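Local atomic coordinates of aldo-keto reductase 2E (Bombyx mori, PDB entry 3WCZ), a protein that reduces 3-dehydroecdysone with NADPH as cosubstrate, may help to regulate molting in the silkworm, and acts more weakly on phenylglyoxal and isatin. Residues 37-40 with 41-44; 53-56 with 57-60; 60-63 with 64-68; 97-100 with 101-105; 258-262 with 263-267. All coordinates share one frame; numbering follows the deposited sequence.

Contact 1: 37-40 with 41-44; sequences VRQA and VYWA
Gln39 lies over the indole of Trp43, one helical turn further on, and this amide-on-ring contact carries the side-chain part of the interaction. CG of Gln39 stands almost exactly above the middle of the six-membered ring of Trp43, 3.5 Å from its centroid and 3° off the normal, a CH-pi contact. The carboxamide then runs across the same face toward the pyrrole part, where Gln39 NE2 comes to 3.3 Å from Trp43 CE2. The planes of amide and ring are 52° apart, so the amide is tilted over the indole and not stacked flat on it. A bend at chi2 of Gln39 (62°), with its CG anti to the backbone N, swings the amide forward along the helix to reach the ring. At the other end of that amide, OE1 receives a weak hydrogen bond from NH2 of Arg38, whose NE and NH1 form salt bridges with Asp35 and Glu70.

The backbone bonds are those of a regular alpha-helix: Val41 N to Val37 O, Tyr42 N to Arg38 O, Trp43 N to Gln39 O (2.9 Å) and Ala44 N to Ala40 O. This helix, 35-46, is the crossover between strands 21-22 and 51-53 in a beta-alpha-beta unit of the TIM barrel.

Packing contacts tie the helix to its surroundings: Val41 and Ala44 touch Leu21 of strand 21-22, while Ala40, Trp43 and Ala44 meet Ile266 of helix 263-270. Trp43 also touches Lys263. An alanine in place of Trp43 would probably leave the Gln39 amide without its platform and open a gap beside Lys263 and Ile266.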
# COMPACT_ATOMS: atom_id res chain seq x y z
N VAL A 37 16.55 1.60 -2.30
CA VAL A 37 15.30 2.12 -1.76
C VAL A 37 15.47 3.58 -1.38
O VAL A 37 14.58 4.38 -1.63
CB VAL A 37 14.86 1.28 -0.54
CG1 VAL A 37 13.67 1.92 0.15
CG2 VAL A 37 14.53 -0.16 -0.96
N ARG A 38 16.59 3.96 -0.78
CA ARG A 38 16.87 5.36 -0.49
C ARG A 38 16.84 6.16 -1.77
O ARG A 38 16.17 7.19 -1.88
CB ARG A 38 18.24 5.51 0.20
CG ARG A 38 18.69 6.95 0.34
CD ARG A 38 20.21 7.08 0.63
NE ARG A 38 20.97 6.49 -0.47
CZ ARG A 38 21.08 7.06 -1.66
NH1 ARG A 38 20.59 8.26 -1.90
NH2 ARG A 38 21.71 6.41 -2.63
N GLN A 39 17.53 5.66 -2.80
CA GLN A 39 17.57 6.36 -4.07
C GLN A 39 16.18 6.45 -4.71
O GLN A 39 15.83 7.48 -5.28
CB GLN A 39 18.56 5.65 -5.01
CG GLN A 39 18.80 6.39 -6.32
CD GLN A 39 19.43 7.76 -6.09
OE1 GLN A 39 20.51 7.86 -5.49
NE2 GLN A 39 18.75 8.82 -6.50
N ALA A 40 15.41 5.37 -4.63
CA ALA A 40 14.06 5.35 -5.21
C ALA A 40 13.16 6.38 -4.54
O ALA A 40 12.39 7.07 -5.20
CB ALA A 40 13.46 3.98 -5.08
N VAL A 41 13.22 6.45 -3.21
CA VAL A 41 12.43 7.45 -2.47
C VAL A 41 12.79 8.86 -2.92
O VAL A 41 11.91 9.69 -3.17
CB VAL A 41 12.60 7.26 -0.96
CG1 VAL A 41 12.08 8.47 -0.17
CG2 VAL A 41 11.87 6.01 -0.53
N TYR A 42 14.09 9.13 -3.02
CA TYR A 42 14.53 10.43 -3.50
C TYR A 42 14.03 10.73 -4.91
O TYR A 42 13.46 11.78 -5.17
CB TYR A 42 16.05 10.53 -3.44
CG TYR A 42 16.54 11.92 -3.74
CD1 TYR A 42 16.71 12.84 -2.72
CD2 TYR A 42 16.78 12.33 -5.05
CE1 TYR A 42 17.12 14.13 -2.97
CE2 TYR A 42 17.19 13.62 -5.32
CZ TYR A 42 17.38 14.51 -4.27
OH TYR A 42 17.80 15.80 -4.51
N TRP A 43 14.23 9.79 -5.83
CA TRP A 43 13.79 9.98 -7.19
C TRP A 43 12.26 10.19 -7.29
O TRP A 43 11.76 10.98 -8.09
CB TRP A 43 14.17 8.78 -8.04
CG TRP A 43 15.56 8.80 -8.56
CD1 TRP A 43 16.35 9.90 -8.77
CD2 TRP A 43 16.32 7.66 -9.00
NE1 TRP A 43 17.55 9.51 -9.33
CE2 TRP A 43 17.56 8.15 -9.47
CE3 TRP A 43 16.08 6.28 -9.03
CZ2 TRP A 43 18.56 7.31 -9.96
CZ3 TRP A 43 17.07 5.44 -9.53
CH2 TRP A 43 18.29 5.96 -9.98
N ALA A 44 11.52 9.44 -6.48
CA ALA A 44 10.06 9.55 -6.48
C ALA A 44 9.65 10.95 -6.06
O ALA A 44 8.85 11.60 -6.73
CB ALA A 44 9.43 8.51 -5.58

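Contact 2: 53-56 with 57-60; sequences DTAA and VYQD. With NAP (NADP nicotinamide-adenine-dinucleotide phosphate), chain B.
The active-site loop after strand 51-53 brings Asp53, bound to the nicotinamide ribose of NADP, close to Tyr58, the proton donor by similarity. CB of Ala55 sits over the centre of one face of the Tyr58 ring, 3.4 Å from the centroid and 7° off the normal, a CH-pi contact. With chi1 of -55°, Tyr58 carries its ring back over the preceding residues, and OH reaches to 3.2 Å from C2N of the nicotinamide. Asp53 OD2 accepts a 2.7 Å hydrogen bond from ribose O2D and lies 4.1 Å from Tyr58 OH, near the plane of the ring at its edge.

Lys87 joins the two residues, forming a salt bridge with Asp53 OD2 and a hydrogen bond with Tyr58 OH; the trio corresponds to three members of the Asp-Tyr-Lys-His tetrad of aldo-keto reductases and probably acts likewise. A phenylalanine in place of Tyr58 would probably keep the packing on Ala55 but leave Lys87 without its hydroxyl partner beside the nicotinamide.

The chain turns through two backbone bonds, Tyr58 N to Ala55 O (3.1 Å) and Gln59 N to Ala56 O. Further from the cofactor, Thr54 OG1 and Asp60 OD1 approach to 3.1 Å as the two side chains pass in opposite directions, at most a weak hydrogen bond, since Thr23 OG1 is also close to Thr54 OG1.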
# COMPACT_ATOMS: atom_id res chain seq x y z
N ASP A 53 5.00 4.38 0.84
CA ASP A 53 4.49 3.24 1.61
C ASP A 53 5.65 2.35 2.03
O ASP A 53 6.42 1.91 1.17
CB ASP A 53 3.50 2.39 0.78
CG ASP A 53 2.94 1.24 1.57
OD1 ASP A 53 2.00 1.48 2.35
OD2 ASP A 53 3.44 0.10 1.43
N THR A 54 5.80 2.13 3.33
CA THR A 54 6.82 1.25 3.86
C THR A 54 6.23 0.43 5.00
O THR A 54 5.02 0.41 5.20
CB THR A 54 8.09 2.06 4.25
OG1 THR A 54 9.19 1.18 4.52
CG2 THR A 54 7.89 2.94 5.44
N ALA A 55 7.10 -0.28 5.73
CA ALA A 55 6.65 -1.18 6.80
C ALA A 55 7.83 -1.57 7.65
O ALA A 55 8.95 -1.70 7.15
CB ALA A 55 6.00 -2.41 6.25
N ALA A 56 7.58 -1.77 8.94
CA ALA A 56 8.63 -2.27 9.82
C ALA A 56 9.25 -3.56 9.27
O ALA A 56 10.48 -3.74 9.25
CB ALA A 56 8.08 -2.49 11.23
N VAL A 57 8.39 -4.47 8.80
CA VAL A 57 8.86 -5.79 8.38
C VAL A 57 9.75 -5.73 7.13
O VAL A 57 10.48 -6.69 6.84
CB VAL A 57 7.66 -6.76 8.21
CG1 VAL A 57 6.97 -6.53 6.87
CG2 VAL A 57 8.12 -8.20 8.37
N TYR A 58 9.69 -4.64 6.35
CA TYR A 58 10.54 -4.54 5.17
C TYR A 58 12.00 -4.31 5.51
O TYR A 58 12.86 -4.47 4.65
CB TYR A 58 10.07 -3.43 4.22
CG TYR A 58 8.64 -3.50 3.77
CD1 TYR A 58 7.93 -4.67 3.84
CD2 TYR A 58 8.02 -2.39 3.19
CE1 TYR A 58 6.60 -4.73 3.43
CE2 TYR A 58 6.71 -2.43 2.78
CZ TYR A 58 5.99 -3.59 2.90
OH TYR A 58 4.67 -3.62 2.50
N GLN A 59 12.26 -3.91 6.74
CA GLN A 59 13.61 -3.66 7.24
C GLN A 59 14.32 -2.61 6.41
O GLN A 59 15.55 -2.60 6.30
CB GLN A 59 14.45 -4.95 7.30
CG GLN A 59 13.85 -6.06 8.14
CD GLN A 59 13.56 -5.67 9.58
OE1 GLN A 59 12.61 -6.18 10.18
NE2 GLN A 59 14.38 -4.78 10.17
N ASP A 60 13.55 -1.69 5.84
CA ASP A 60 14.14 -0.60 5.03
C ASP A 60 13.62 0.76 5.42
O ASP A 60 13.79 1.71 4.66
CB ASP A 60 14.03 -0.84 3.50
CG ASP A 60 12.61 -0.87 2.98
OD1 ASP A 60 11.63 -0.54 3.68
OD2 ASP A 60 12.49 -1.21 1.76
PA NAP B . 4.49 -4.12 -7.74
O1A NAP B . 4.51 -2.66 -7.59
O2A NAP B . 3.26 -4.89 -7.88
O5B NAP B . 5.49 -4.64 -8.82
C5B NAP B . 6.82 -4.21 -8.85
C4B NAP B . 7.62 -4.74 -10.03
O4B NAP B . 7.17 -4.11 -11.24
C3B NAP B . 9.09 -4.56 -9.96
O3B NAP B . 9.67 -5.71 -10.51
C2B NAP B . 9.31 -3.38 -10.78
O2B NAP B . 10.61 -3.28 -11.33
C1B NAP B . 8.27 -3.50 -11.86
N9A NAP B . 7.78 -2.27 -12.45
C8A NAP B . 7.49 -1.14 -11.77
N7A NAP B . 6.95 -0.24 -12.56
C5A NAP B . 6.89 -0.78 -13.82
C6A NAP B . 6.42 -0.30 -15.05
N6A NAP B . 5.90 0.98 -15.25
N1A NAP B . 6.52 -1.14 -16.09
C2A NAP B . 7.01 -2.37 -15.95
N3A NAP B . 7.46 -2.87 -14.78
C4A NAP B . 7.38 -2.06 -13.71
O3 NAP B . 5.29 -4.70 -6.46
PN NAP B . 5.00 -5.13 -4.95
O1N NAP B . 6.25 -4.79 -4.22
O2N NAP B . 4.52 -6.54 -4.96
O5D NAP B . 3.79 -4.24 -4.43
C5D NAP B . 3.90 -2.86 -4.36
C4D NAP B . 3.99 -2.28 -2.94
O4D NAP B . 2.81 -2.53 -2.20
C3D NAP B . 5.07 -2.86 -2.09
O3D NAP B . 6.37 -2.45 -2.48
C2D NAP B . 4.66 -2.44 -0.77
O2D NAP B . 4.91 -1.08 -0.57
C1D NAP B . 3.17 -2.73 -0.83
N1N NAP B . 2.69 -4.05 -0.40
C2N NAP B . 2.03 -4.18 0.76
C3N NAP B . 1.56 -5.41 1.15
C7N NAP B . 0.80 -5.46 2.42
O7N NAP B . 0.23 -4.46 2.90
N7N NAP B . 0.62 -6.69 2.96
C4N NAP B . 1.83 -6.57 0.39
C5N NAP B . 2.51 -6.42 -0.83
C6N NAP B . 2.92 -5.14 -1.18
P2B NAP B . 11.54 -2.00 -11.12
O1X NAP B . 12.86 -2.40 -11.81
O2X NAP B . 10.92 -0.87 -11.81
O3X NAP B . 11.70 -1.80 -9.63

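Contact 3: 60-63 with 64-68; sequences DEEQ and VGQGI
Gln63 and Gln66 lie side by side and point the same way, yet their amide planes are turned 84° against each other and the polar ends do not bond directly. NE2 of Gln63 is 4.0 Å from OE1 of Gln66, and a water bridges the interval: it accepts from Gln63 NE2 at 3.2 Å and donates to Gln66 OE1 at 2.7 Å. The bridge favours the sense of both amides, nitrogen forward on one and oxygen forward on the other. Both chains leave the backbone with CG anti to the carbonyl carbon, but Gln63 bends at chi2 (64°) whereas Gln66 runs on extended, its OE1 passing 3.6 Å from Gln63 CA.

Glu62 approaches the other end of the Gln66 amide. Its carboxylate plane is 72° from that amide, and OE2 of Glu62 stays 3.7 Å from NE2 of Gln66, a loose approach on the outer side of the helix.

Residues 61-68 belong to helix 61-73, the crossover from strand 51-53 to strand 83-88 in the TIM barrel. Asp60 occupies the N-cap position, and its carbonyl O takes the first of the regular bonds, from Val64 N at 3.0 Å; Gly65 N, Gln66 N and Gly67 N continue the series to the carbonyls of Glu61, Glu62 and Gln63.

On the buried side Val64 has CG2 beside its own backbone N, which puts it 3.4 Å from Asp60 O, and packs against Val37 of helix 35-46 and Leu109 of helix 95-109. Glu61, whose side chain sets off away from 64-68, is buried as well; its OE2 is hydrogen-bonded to Thr86 and Ser105.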
# COMPACT_ATOMS: atom_id res chain seq x y z
N ASP A 60 13.55 -1.69 5.84
CA ASP A 60 14.14 -0.60 5.03
C ASP A 60 13.62 0.76 5.42
O ASP A 60 13.79 1.71 4.66
CB ASP A 60 14.03 -0.84 3.50
CG ASP A 60 12.61 -0.87 2.98
OD1 ASP A 60 11.63 -0.54 3.68
OD2 ASP A 60 12.49 -1.21 1.76
N GLU A 61 13.02 0.90 6.60
CA GLU A 61 12.62 2.22 7.07
C GLU A 61 13.80 3.17 7.16
O GLU A 61 13.66 4.38 6.93
CB GLU A 61 11.86 2.14 8.41
CG GLU A 61 10.42 1.62 8.26
CD GLU A 61 9.81 1.21 9.58
OE1 GLU A 61 10.54 0.63 10.40
OE2 GLU A 61 8.60 1.45 9.76
N GLU A 62 14.98 2.63 7.49
CA GLU A 62 16.15 3.47 7.56
C GLU A 62 16.45 4.10 6.20
O GLU A 62 16.74 5.31 6.11
CB GLU A 62 17.35 2.65 8.06
CG GLU A 62 18.71 3.34 7.98
CD GLU A 62 19.84 2.46 8.51
OE1 GLU A 62 19.57 1.33 8.98
OE2 GLU A 62 21.01 2.91 8.48
N GLN A 63 16.38 3.31 5.13
CA GLN A 63 16.63 3.79 3.78
C GLN A 63 15.56 4.80 3.36
O GLN A 63 15.86 5.83 2.75
CB GLN A 63 16.65 2.65 2.78
CG GLN A 63 17.93 1.83 2.78
CD GLN A 63 18.18 1.10 4.09
OE1 GLN A 63 17.27 0.53 4.69
NE2 GLN A 63 19.43 1.14 4.55
N VAL A 64 14.30 4.52 3.67
CA VAL A 64 13.23 5.46 3.41
C VAL A 64 13.50 6.78 4.12
O VAL A 64 13.36 7.85 3.53
CB VAL A 64 11.87 4.86 3.81
CG1 VAL A 64 10.80 5.91 3.68
CG2 VAL A 64 11.54 3.65 2.97
N GLY A 65 13.91 6.70 5.38
CA GLY A 65 14.25 7.89 6.12
C GLY A 65 15.41 8.65 5.54
O GLY A 65 15.41 9.87 5.54
N GLN A 66 16.41 7.93 5.05
CA GLN A 66 17.56 8.56 4.38
C GLN A 66 17.11 9.33 3.14
O GLN A 66 17.55 10.45 2.92
CB GLN A 66 18.64 7.52 4.02
CG GLN A 66 19.38 6.95 5.22
CD GLN A 66 20.19 5.71 4.83
OE1 GLN A 66 19.96 5.06 3.82
NE2 GLN A 66 21.18 5.38 5.67
N GLY A 67 16.25 8.72 2.33
CA GLY A 67 15.76 9.35 1.12
C GLY A 67 14.93 10.58 1.41
O GLY A 67 15.09 11.62 0.76
N ILE A 68 14.05 10.48 2.40
CA ILE A 68 13.23 11.62 2.83
C ILE A 68 14.13 12.74 3.32
O ILE A 68 13.94 13.90 2.96
CB ILE A 68 12.25 11.22 3.93
CG1 ILE A 68 11.16 10.31 3.33
CG2 ILE A 68 11.67 12.44 4.62
CD1 ILE A 68 10.27 9.68 4.35
O HOH W 1 21.08 2.97 2.45

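Contact 4: 97-100 with 101-105; sequences QVVP and ALQES
Val99 and Gln103, one turn apart, meet where the helix passes from its packed side to solvent. CG1 of Val99 lies against the Gln103 amide, nearest its carbon CD at 3.9 Å. The Gln103 chain starts beside its own backbone N (chi1 -68°) and is extended beyond CG, which brings OE1 to 3.5 Å from CA of Pro100. Gln103, Pro100 and Glu104 make up the exposed side, where the contacts are sparse and Glu104 pairs with Lys108 in a salt bridge.

The inner side is far closer. Val98 and Leu102 are buried, and both touch Tyr117 of strand 114-119; Val98 also meets Thr139 and Met143, and Leu102 meets Ala146, of helix 136-148. Ala101 lies on Leu88 and Tyr117, its CB 3.3 Å from Gln97 O.

Regular backbone bonds run along the helix, from Ala101 N to Gln97 O, Leu102 N to Val98 O, Gln103 N to Val99 O (2.9 Å) and Glu104 N to Pro100 O. Pro100 has no N-H to give to the preceding turn, and the helix kinks there. Helix 95-109, with a buried and a solvent-exposed side, is a beta-alpha-beta crossover of the TIM barrel, linking strands 83-88 and 114-119.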
# COMPACT_ATOMS: atom_id res chain seq x y z
N GLN A 97 2.00 -2.62 23.02
CA GLN A 97 3.13 -2.70 22.10
C GLN A 97 3.01 -1.72 20.94
O GLN A 97 4.00 -1.45 20.27
CB GLN A 97 3.25 -4.11 21.53
CG GLN A 97 3.62 -5.14 22.54
CD GLN A 97 3.67 -6.50 21.87
OE1 GLN A 97 2.64 -7.06 21.47
NE2 GLN A 97 4.89 -7.03 21.71
N VAL A 98 1.82 -1.21 20.68
CA VAL A 98 1.57 -0.46 19.46
C VAL A 98 2.33 0.86 19.46
O VAL A 98 3.07 1.17 18.49
CB VAL A 98 0.05 -0.27 19.22
CG1 VAL A 98 -0.23 0.59 17.98
CG2 VAL A 98 -0.65 -1.62 19.10
N VAL A 99 2.20 1.67 20.50
CA VAL A 99 2.88 2.94 20.53
C VAL A 99 4.41 2.76 20.48
O VAL A 99 5.06 3.45 19.69
CB VAL A 99 2.37 3.84 21.71
CG1 VAL A 99 3.27 5.05 21.93
CG2 VAL A 99 0.94 4.31 21.42
N PRO A 100 4.99 1.87 21.31
CA PRO A 100 6.43 1.68 21.20
C PRO A 100 6.88 1.19 19.82
O PRO A 100 7.96 1.58 19.36
CB PRO A 100 6.72 0.65 22.31
CG PRO A 100 5.66 0.91 23.33
CD PRO A 100 4.43 1.24 22.53
N ALA A 101 6.09 0.33 19.18
CA ALA A 101 6.48 -0.13 17.84
C ALA A 101 6.49 1.05 16.86
O ALA A 101 7.37 1.15 16.00
CB ALA A 101 5.55 -1.22 17.35
N LEU A 102 5.52 1.93 16.99
CA LEU A 102 5.47 3.12 16.14
C LEU A 102 6.66 4.04 16.43
O LEU A 102 7.29 4.57 15.50
CB LEU A 102 4.17 3.87 16.31
CG LEU A 102 4.04 5.21 15.57
CD1 LEU A 102 4.29 5.07 14.08
CD2 LEU A 102 2.68 5.78 15.78
N GLN A 103 7.00 4.21 17.71
CA GLN A 103 8.13 5.06 18.05
C GLN A 103 9.42 4.48 17.47
O GLN A 103 10.30 5.23 17.05
CB GLN A 103 8.23 5.18 19.58
CG GLN A 103 7.09 5.96 20.21
CD GLN A 103 7.09 5.89 21.75
OE1 GLN A 103 7.32 4.83 22.32
NE2 GLN A 103 6.82 7.01 22.39
N GLU A 104 9.54 3.16 17.44
CA GLU A 104 10.69 2.53 16.83
C GLU A 104 10.73 2.81 15.33
O GLU A 104 11.79 3.15 14.77
CB GLU A 104 10.69 1.03 17.14
CG GLU A 104 11.77 0.23 16.50
CD GLU A 104 11.80 -1.21 17.01
OE1 GLU A 104 11.40 -1.42 18.19
OE2 GLU A 104 12.21 -2.11 16.25
N SER A 105 9.60 2.65 14.64
CA SER A 105 9.54 3.00 13.22
C SER A 105 9.92 4.46 12.98
O SER A 105 10.68 4.76 12.04
CB SER A 105 8.13 2.74 12.69
OG SER A 105 7.93 1.39 12.37

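Contact 5: 258-262 with 263-267; sequences PKSTN and KQRIA. With NAP (NADP nicotinamide-adenine-dinucleotide phosphate), chain B.
Asn262 has CG anti to its backbone N and its amide turned by chi2 of -87°, which points OD1 at the first turn of helix 263-270 and lays the amide against Arg265. The Arg265 chain, bent at chi3, curls back over that amide. The two flat groups are stacked, their planes 16° apart, with Asn262 CG 3.6 Å above the centre of the Arg265 guanidinium.

OD1 of Asn262 accepts from Arg265 N at 2.8 Å, in the carbonyl plane on a lone pair: an N-cap bond. The carbonyl O of Asn262 takes Ile266 N at 2.9 Å, the first regular bond of the helix. Just before the cap, OG of Ser260 accepts from Asn262 N, an ST turn, while CB of Ser260 packs on CG1 of Ile266.

Held in this way, the guanidinium meets the 2'-phosphate of NADP edge-on, with the phosphorus in its plane. NE of Arg265 donates to O2X of NADP at 2.8 Å in an almost straight bond (178°), and NH2 of Arg265 to O1X at 2.9 Å. Ser260 OG donates to O2X as well, at 2.6 Å. O3X is bound by Lys259 NZ and by the backbone N of Thr261, and Lys259 N holds O1A of the pyrophosphate. The aliphatic CD of Arg265 lies 3.5 Å from C5A of the adenine.

Two cationic side chains, a hydroxyl and a backbone N-H thus surround a phosphate that NADH does not have, consistent with the enzyme's inactivity with NADH; the nearby helix N-terminus may add favourable polarity.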
# COMPACT_ATOMS: atom_id res chain seq x y z
N PRO A 258 2.59 1.48 -6.64
CA PRO A 258 3.60 0.90 -7.53
C PRO A 258 5.00 0.95 -6.91
O PRO A 258 5.48 2.02 -6.52
CB PRO A 258 3.53 1.79 -8.78
CG PRO A 258 3.03 3.08 -8.28
CD PRO A 258 2.04 2.72 -7.21
N LYS A 259 5.66 -0.21 -6.84
CA LYS A 259 7.06 -0.28 -6.44
C LYS A 259 7.95 -0.17 -7.69
O LYS A 259 7.76 -0.85 -8.70
CB LYS A 259 7.38 -1.59 -5.72
CG LYS A 259 8.87 -1.81 -5.43
CD LYS A 259 9.60 -2.52 -6.57
CE LYS A 259 11.06 -2.76 -6.24
NZ LYS A 259 11.75 -3.46 -7.40
N SER A 260 8.94 0.71 -7.61
CA SER A 260 10.01 0.71 -8.59
C SER A 260 11.25 1.24 -7.93
O SER A 260 11.18 2.07 -7.03
CB SER A 260 9.66 1.58 -9.79
OG SER A 260 10.69 1.56 -10.79
N THR A 261 12.39 0.76 -8.42
CA THR A 261 13.66 1.35 -8.08
C THR A 261 14.36 1.91 -9.33
O THR A 261 15.56 2.23 -9.28
CB THR A 261 14.58 0.37 -7.35
OG1 THR A 261 14.70 -0.83 -8.13
CG2 THR A 261 14.02 0.05 -5.98
N ASN A 262 13.62 2.07 -10.41
CA ASN A 262 14.14 2.59 -11.69
C ASN A 262 13.65 4.01 -11.90
O ASN A 262 12.46 4.26 -11.83
CB ASN A 262 13.64 1.69 -12.84
CG ASN A 262 14.01 2.20 -14.25
OD1 ASN A 262 13.30 2.98 -14.84
ND2 ASN A 262 15.12 1.69 -14.76
N LYS A 263 14.57 4.94 -12.19
CA LYS A 263 14.23 6.34 -12.24
C LYS A 263 13.11 6.64 -13.23
O LYS A 263 12.17 7.36 -12.95
CB LYS A 263 15.48 7.19 -12.57
CG LYS A 263 15.27 8.66 -12.44
CD LYS A 263 16.55 9.45 -12.74
CE LYS A 263 16.30 10.93 -12.52
NZ LYS A 263 17.53 11.73 -12.79
N GLN A 264 13.24 6.05 -14.41
CA GLN A 264 12.28 6.28 -15.46
C GLN A 264 10.89 5.67 -15.15
O GLN A 264 9.87 6.31 -15.37
CB GLN A 264 12.83 5.73 -16.79
CG GLN A 264 14.12 6.44 -17.30
CD GLN A 264 15.39 6.27 -16.43
OE1 GLN A 264 15.69 5.19 -15.88
NE2 GLN A 264 16.16 7.36 -16.30
N ARG A 265 10.87 4.44 -14.65
CA ARG A 265 9.58 3.81 -14.33
C ARG A 265 8.91 4.49 -13.15
O ARG A 265 7.71 4.66 -13.14
CB ARG A 265 9.71 2.32 -14.13
CG ARG A 265 10.04 1.61 -15.43
CD ARG A 265 9.97 0.14 -15.24
NE ARG A 265 11.13 -0.44 -14.58
CZ ARG A 265 12.26 -0.79 -15.18
NH1 ARG A 265 12.43 -0.56 -16.48
NH2 ARG A 265 13.23 -1.36 -14.47
N ILE A 266 9.70 4.97 -12.19
CA ILE A 266 9.15 5.75 -11.09
C ILE A 266 8.39 6.94 -11.66
O ILE A 266 7.24 7.21 -11.30
CB ILE A 266 10.29 6.19 -10.13
CG1 ILE A 266 10.78 5.01 -9.28
CG2 ILE A 266 9.85 7.34 -9.26
CD1 ILE A 266 12.09 5.26 -8.56
N ALA A 267 9.00 7.66 -12.59
CA ALA A 267 8.33 8.81 -13.14
C ALA A 267 7.08 8.42 -13.94
O ALA A 267 6.04 9.12 -13.88
CB ALA A 267 9.30 9.59 -14.02
PA NAP B . 4.49 -4.12 -7.74
O1A NAP B . 4.51 -2.66 -7.59
O2A NAP B . 3.26 -4.89 -7.88
O5B NAP B . 5.49 -4.64 -8.82
C5B NAP B . 6.82 -4.21 -8.85
C4B NAP B . 7.62 -4.74 -10.03
O4B NAP B . 7.17 -4.11 -11.24
C3B NAP B . 9.09 -4.56 -9.96
O3B NAP B . 9.67 -5.71 -10.51
C2B NAP B . 9.31 -3.38 -10.78
O2B NAP B . 10.61 -3.28 -11.33
C1B NAP B . 8.27 -3.50 -11.86
N9A NAP B . 7.78 -2.27 -12.45
C8A NAP B . 7.49 -1.14 -11.77
N7A NAP B . 6.95 -0.24 -12.56
C5A NAP B . 6.89 -0.78 -13.82
C6A NAP B . 6.42 -0.30 -15.05
N6A NAP B . 5.90 0.98 -15.25
N1A NAP B . 6.52 -1.14 -16.09
C2A NAP B . 7.01 -2.37 -15.95
N3A NAP B . 7.46 -2.87 -14.78
C4A NAP B . 7.38 -2.06 -13.71
O3 NAP B . 5.29 -4.70 -6.46
PN NAP B . 5.00 -5.13 -4.95
O1N NAP B . 6.25 -4.79 -4.22
O2N NAP B . 4.52 -6.54 -4.96
O5D NAP B . 3.79 -4.24 -4.43
C5D NAP B . 3.90 -2.86 -4.36
C4D NAP B . 3.99 -2.28 -2.94
O4D NAP B . 2.81 -2.53 -2.20
C3D NAP B . 5.07 -2.86 -2.09
O3D NAP B . 6.37 -2.45 -2.48
C2D NAP B . 4.66 -2.44 -0.77
O2D NAP B . 4.91 -1.08 -0.57
C1D NAP B . 3.17 -2.73 -0.83
N1N NAP B . 2.69 -4.05 -0.40
C2N NAP B . 2.03 -4.18 0.76
C3N NAP B . 1.56 -5.41 1.15
C7N NAP B . 0.80 -5.46 2.42
O7N NAP B . 0.23 -4.46 2.90
N7N NAP B . 0.62 -6.69 2.96
C4N NAP B . 1.83 -6.57 0.39
C5N NAP B . 2.51 -6.42 -0.83
C6N NAP B . 2.92 -5.14 -1.18
P2B NAP B . 11.54 -2.00 -11.12
O1X NAP B . 12.86 -2.40 -11.81
O2X NAP B . 10.92 -0.87 -11.81
O3X NAP B . 11.70 -1.80 -9.63

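In the fold
The five contacts follow one another along the chain of a single TIM barrel, contacts 2 and 3 sharing Asp60. Contacts 1, 3 and 4 lie on helices 35-46, 61-73 and 95-109, the first three crossovers between successive parallel strands. Contact 1 sits about 9 Å, centre to centre, from both contact 3 and contact 5, packing on each, so helix 35-46 lies between helices 61-73 and 263-270. Contact 4, its centre about 30 Å from that of contact 5, meets contact 3 through Glu61 and Ser105. Contacts 2 and 5, centres about 18 Å apart, bind NADP at its nicotinamide and 2'-phosphate parts: loops after strands 51-53 and 255-256 hold the cofactor, while contact 4 belongs to the barrel wall.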